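Local structure of uncharacterized conserved protein YiiM (Geobacillus stearothermophilus, 5YHH) at residues Met7-Thr19 with Thr29-Ala41. The protein is a MOSC-domain protein linked to hydroxylaminopurine resistance that probably binds a molybdenum cofactor and may detoxify N-hydroxylated purines. Residues are numbered along the deposited sequence; the frame is centred on the assembly and turned at random.
Sequences MQIVSINVGKPKT and TGIDKTPVAHPVA
Ile12, Val14 and Asn13 meet 29-41 in an antiparallel beta hairpin, whose second strand, 27-35, lies at one edge of the mixed sheet of the MOSC domain. Val14 and Thr34 form a hydrogen-bonded pair, joined by Val14 N to Thr34 O and Thr34 N to Val14 O, both 2.8 Å. Two residues further along, Val36 N bonds Ile12 O at 2.9 Å, and a water bridges the same two residues, accepting from Ile12 N and donating to Val36 O. With CG1 beside the backbone N (chi1 -59°), Ile12 has CG2 anti to that N, where it meets Val40 CG2 tip to tip at 3.8 Å, tying the strand 40-42 to the hairpin; Pro161 and Ile159 also touch Ile12. The Val14 CB lies 4.0 Å from Val36 CG1, the two valines crossing at a slant. On the face opposite Val14 and Thr34, Asn13 and Lys33 pack CB against CB at 3.7 Å, and the lysine chain runs on past Gly15 until its amine bonds Gly30 O and Gly90 O. The buried Asn13 amide is gripped at both ends: ND2 bonds Glu91 O and Thr94 OG1, while OD1 accepts from Ser11 OG at 2.7 Å and rests 3.5 Å from Pro35 CG.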
loop_
_atom_site.group_PDB
_atom_site.type_symbol
_atom_site.label_atom_id
_atom_site.label_comp_id
_atom_site.label_asym_id
_atom_site.label_seq_id
_atom_site.Cartn_x
_atom_site.Cartn_y
_atom_site.Cartn_z
ATOM N N MET A 7 10.146 4.421 12.474
ATOM C CA MET A 7 9.533 4.120 11.197
ATOM C C MET A 7 10.295 2.906 10.673
ATOM O O MET A 7 11.513 3.008 10.392
ATOM C CB MET A 7 9.703 5.303 10.253
ATOM C CG MET A 7 8.845 6.518 10.609
ATOM S SD MET A 7 9.465 8.068 9.869
ATOM C CE MET A 7 10.314 7.524 8.376
ATOM N N GLN A 8 9.600 1.769 10.564
ATOM C CA GLN A 8 10.233 0.547 10.115
ATOM C C GLN A 8 9.302 -0.435 9.451
ATOM O O GLN A 8 8.089 -0.288 9.529
ATOM C CB GLN A 8 10.936 -0.138 11.291
ATOM C CG GLN A 8 10.040 -0.450 12.420
ATOM C CD GLN A 8 10.738 -1.192 13.521
ATOM O OE1 GLN A 8 10.825 -2.420 13.492
ATOM N NE2 GLN A 8 11.211 -0.460 14.523
ATOM N N ILE A 9 9.894 -1.450 8.829
ATOM C CA ILE A 9 9.199 -2.646 8.356
ATOM C C ILE A 9 9.233 -3.626 9.513
ATOM O O ILE A 9 10.255 -4.247 9.767
ATOM C CB ILE A 9 9.908 -3.273 7.091
ATOM C CG1 ILE A 9 10.046 -2.232 5.992
ATOM C CG2 ILE A 9 9.142 -4.495 6.565
ATOM C CD1 ILE A 9 11.043 -2.609 4.793
ATOM N N VAL A 10 8.130 -3.782 10.247
ATOM C CA VAL A 10 8.178 -4.701 11.390
ATOM C C VAL A 10 8.073 -6.137 10.931
ATOM O O VAL A 10 8.626 -7.018 11.576
ATOM C CB VAL A 10 7.167 -4.437 12.541
ATOM C CG1 VAL A 10 7.680 -3.349 13.467
ATOM C CG2 VAL A 10 5.742 -4.216 12.044
ATOM N N SER A 11 7.482 -6.370 9.761
ATOM C CA SER A 11 7.378 -7.717 9.245
ATOM C C SER A 11 7.404 -7.721 7.751
ATOM O O SER A 11 6.819 -6.861 7.109
ATOM C CB SER A 11 6.104 -8.421 9.758
ATOM O OG SER A 11 6.130 -9.801 9.419
ATOM N N ILE A 12 8.141 -8.676 7.202
ATOM C CA ILE A 12 8.149 -8.931 5.784
ATOM C C ILE A 12 7.414 -10.241 5.660
ATOM O O ILE A 12 7.780 -11.216 6.307
ATOM C CB ILE A 12 9.574 -9.104 5.203
ATOM C CG1 ILE A 12 10.452 -7.858 5.433
ATOM C CG2 ILE A 12 9.517 -9.452 3.730
ATOM C CD1 ILE A 12 11.991 -8.180 5.182
ATOM N N ASN A 13 6.391 -10.255 4.823
ATOM C CA ASN A 13 5.510 -11.387 4.677
ATOM C C ASN A 13 5.589 -11.926 3.261
ATOM O O ASN A 13 5.516 -11.151 2.327
ATOM C CB ASN A 13 4.089 -10.945 5.020
ATOM C CG ASN A 13 4.041 -10.129 6.317
ATOM O OD1 ASN A 13 4.541 -10.578 7.346
ATOM N ND2 ASN A 13 3.475 -8.929 6.267
ATOM N N VAL A 14 5.688 -13.239 3.111
ATOM C CA VAL A 14 5.830 -13.839 1.796
ATOM C C VAL A 14 4.723 -14.860 1.515
ATOM O O VAL A 14 4.365 -15.672 2.386
ATOM C CB VAL A 14 7.226 -14.479 1.644
ATOM C CG1 VAL A 14 7.300 -15.344 0.362
ATOM C CG2 VAL A 14 8.289 -13.388 1.614
ATOM N N GLY A 15 4.160 -14.789 0.311
ATOM C CA GLY A 15 3.110 -15.714 -0.104
ATOM C C GLY A 15 3.566 -16.740 -1.124
ATOM O O GLY A 15 4.703 -16.685 -1.608
ATOM N N LYS A 16 2.678 -17.686 -1.441
ATOM C CA LYS A 16 2.938 -18.708 -2.474
ATOM C C LYS A 16 2.358 -18.284 -3.821
ATOM O O LYS A 16 1.223 -17.826 -3.876
ATOM C CB LYS A 16 2.329 -20.053 -2.078
ATOM C CG LYS A 16 2.801 -20.570 -0.731
ATOM C CD LYS A 16 2.670 -22.104 -0.606
ATOM C CE LYS A 16 3.018 -22.572 0.807
ATOM N NZ LYS A 16 2.040 -22.025 1.814
ATOM N N PRO A 17 3.137 -18.413 -4.912
ATOM C CA PRO A 17 2.587 -18.255 -6.269
ATOM C C PRO A 17 1.500 -19.282 -6.669
ATOM O O PRO A 17 1.520 -20.431 -6.203
ATOM C CB PRO A 17 3.824 -18.428 -7.165
ATOM C CG PRO A 17 4.943 -17.918 -6.359
ATOM C CD PRO A 17 4.608 -18.251 -4.911
ATOM N N LYS A 18 0.560 -18.842 -7.513
ATOM C CA LYS A 18 -0.421 -19.738 -8.170
ATOM C C LYS A 18 -0.711 -19.319 -9.621
ATOM O O LYS A 18 -0.618 -18.132 -9.958
ATOM C CB LYS A 18 -1.726 -19.843 -7.354
ATOM C CG LYS A 18 -2.409 -18.512 -6.957
ATOM C CD LYS A 18 -3.741 -18.744 -6.142
ATOM C CE LYS A 18 -5.058 -18.706 -6.985
ATOM N NZ LYS A 18 -5.583 -20.023 -7.503
ATOM N N THR A 19 -1.014 -20.305 -10.476
ATOM C CA THR A 19 -1.488 -20.058 -11.841
ATOM C C THR A 19 -3.036 -20.106 -11.901
ATOM O O THR A 19 -3.655 -20.995 -11.302
ATOM C CB THR A 19 -0.910 -21.092 -12.860
ATOM N N THR A 29 0.168 -13.818 -7.244
ATOM C CA THR A 29 0.603 -14.163 -5.878
ATOM C C THR A 29 -0.583 -14.105 -4.925
ATOM O O THR A 29 -1.478 -13.263 -5.084
ATOM C CB THR A 29 1.745 -13.270 -5.356
ATOM O OG1 THR A 29 2.893 -13.416 -6.210
ATOM C CG2 THR A 29 2.126 -13.676 -3.922
ATOM N N GLY A 30 -0.600 -15.030 -3.966
ATOM C CA GLY A 30 -1.699 -15.138 -3.030
ATOM C C GLY A 30 -1.723 -13.989 -2.026
ATOM O O GLY A 30 -0.660 -13.450 -1.632
ATOM N N ILE A 31 -2.956 -13.634 -1.630
ATOM C CA ILE A 31 -3.234 -12.727 -0.508
ATOM C C ILE A 31 -2.727 -13.309 0.846
ATOM O O ILE A 31 -2.456 -12.557 1.766
ATOM C CB ILE A 31 -4.771 -12.389 -0.439
ATOM C CG1 ILE A 31 -5.020 -11.025 0.240
ATOM C CG2 ILE A 31 -5.589 -13.536 0.202
ATOM C CD1 ILE A 31 -4.746 -9.837 -0.722
ATOM N N ASP A 32 -2.633 -14.635 0.969
ATOM C CA ASP A 32 -2.084 -15.252 2.175
ATOM C C ASP A 32 -0.561 -15.175 2.106
ATOM O O ASP A 32 0.057 -15.778 1.231
ATOM C CB ASP A 32 -2.517 -16.706 2.333
ATOM C CG ASP A 32 -4.043 -16.863 2.492
ATOM O OD1 ASP A 32 -4.751 -15.888 2.853
ATOM O OD2 ASP A 32 -4.526 -17.985 2.233
ATOM N N LYS A 33 0.011 -14.391 3.004
ATOM C CA LYS A 33 1.458 -14.229 3.128
ATOM C C LYS A 33 1.845 -14.471 4.584
ATOM O O LYS A 33 1.115 -14.080 5.487
ATOM C CB LYS A 33 1.879 -12.827 2.688
ATOM C CG LYS A 33 1.532 -12.503 1.251
ATOM C CD LYS A 33 2.010 -11.145 0.871
ATOM C CE LYS A 33 1.804 -10.877 -0.591
ATOM N NZ LYS A 33 0.366 -10.818 -0.885
ATOM N N THR A 34 2.984 -15.123 4.799
ATOM C CA THR A 34 3.465 -15.504 6.139
ATOM C C THR A 34 4.709 -14.680 6.462
ATOM O O THR A 34 5.578 -14.557 5.592
ATOM C CB THR A 34 3.851 -16.994 6.159
ATOM O OG1 THR A 34 2.814 -17.750 5.517
ATOM C CG2 THR A 34 4.045 -17.512 7.595
ATOM N N PRO A 35 4.794 -14.133 7.693
ATOM C CA PRO A 35 6.011 -13.465 8.177
ATOM C C PRO A 35 7.239 -14.369 8.045
ATOM O O PRO A 35 7.160 -15.537 8.423
ATOM C CB PRO A 35 5.728 -13.207 9.661
ATOM C CG PRO A 35 4.227 -13.103 9.746
ATOM C CD PRO A 35 3.678 -14.033 8.663
ATOM N N VAL A 36 8.341 -13.846 7.511
ATOM C CA VAL A 36 9.602 -14.607 7.437
ATOM C C VAL A 36 10.656 -13.978 8.351
ATOM O O VAL A 36 10.539 -12.817 8.720
ATOM C CB VAL A 36 10.123 -14.675 5.984
ATOM C CG1 VAL A 36 9.079 -15.356 5.076
ATOM C CG2 VAL A 36 10.466 -13.259 5.472
ATOM N N ALA A 37 11.679 -14.753 8.717
ATOM C CA ALA A 37 12.711 -14.317 9.656
ATOM C C ALA A 37 14.057 -14.244 8.988
ATOM O O ALA A 37 15.065 -14.536 9.618
ATOM C CB ALA A 37 12.806 -15.285 10.824
ATOM N N HIS A 38 14.104 -13.897 7.710
ATOM C CA HIS A 38 15.380 -13.892 7.001
ATOM C C HIS A 38 15.394 -12.761 5.979
ATOM O O HIS A 38 14.352 -12.169 5.703
ATOM C CB HIS A 38 15.625 -15.252 6.336
ATOM C CG HIS A 38 14.500 -15.714 5.466
ATOM N ND1 HIS A 38 14.247 -15.169 4.223
ATOM C CD2 HIS A 38 13.568 -16.679 5.649
ATOM C CE1 HIS A 38 13.197 -15.767 3.686
ATOM N NE2 HIS A 38 12.766 -16.686 4.530
ATOM N N PRO A 39 16.574 -12.439 5.433
ATOM C CA PRO A 39 16.645 -11.407 4.399
ATOM C C PRO A 39 15.869 -11.744 3.132
ATOM O O PRO A 39 15.800 -12.896 2.734
ATOM C CB PRO A 39 18.148 -11.311 4.099
ATOM C CG PRO A 39 18.779 -11.689 5.381
ATOM C CD PRO A 39 17.910 -12.779 5.945
ATOM N N VAL A 40 15.284 -10.724 2.526
ATOM C CA VAL A 40 14.427 -10.879 1.371
ATOM C C VAL A 40 14.929 -9.888 0.314
ATOM O O VAL A 40 15.203 -8.729 0.629
ATOM C CB VAL A 40 12.951 -10.604 1.754
ATOM C CG1 VAL A 40 12.043 -10.581 0.537
ATOM C CG2 VAL A 40 12.437 -11.659 2.816
ATOM N N ALA A 41 15.085 -10.355 -0.917
ATOM C CA ALA A 41 15.474 -9.476 -2.022
ATOM C C ALA A 41 14.282 -8.627 -2.458
ATOM O O ALA A 41 13.167 -9.132 -2.531
ATOM C CB ALA A 41 15.987 -10.300 -3.198
HETATM O O HOH W 1 8.961 -10.698 9.292
#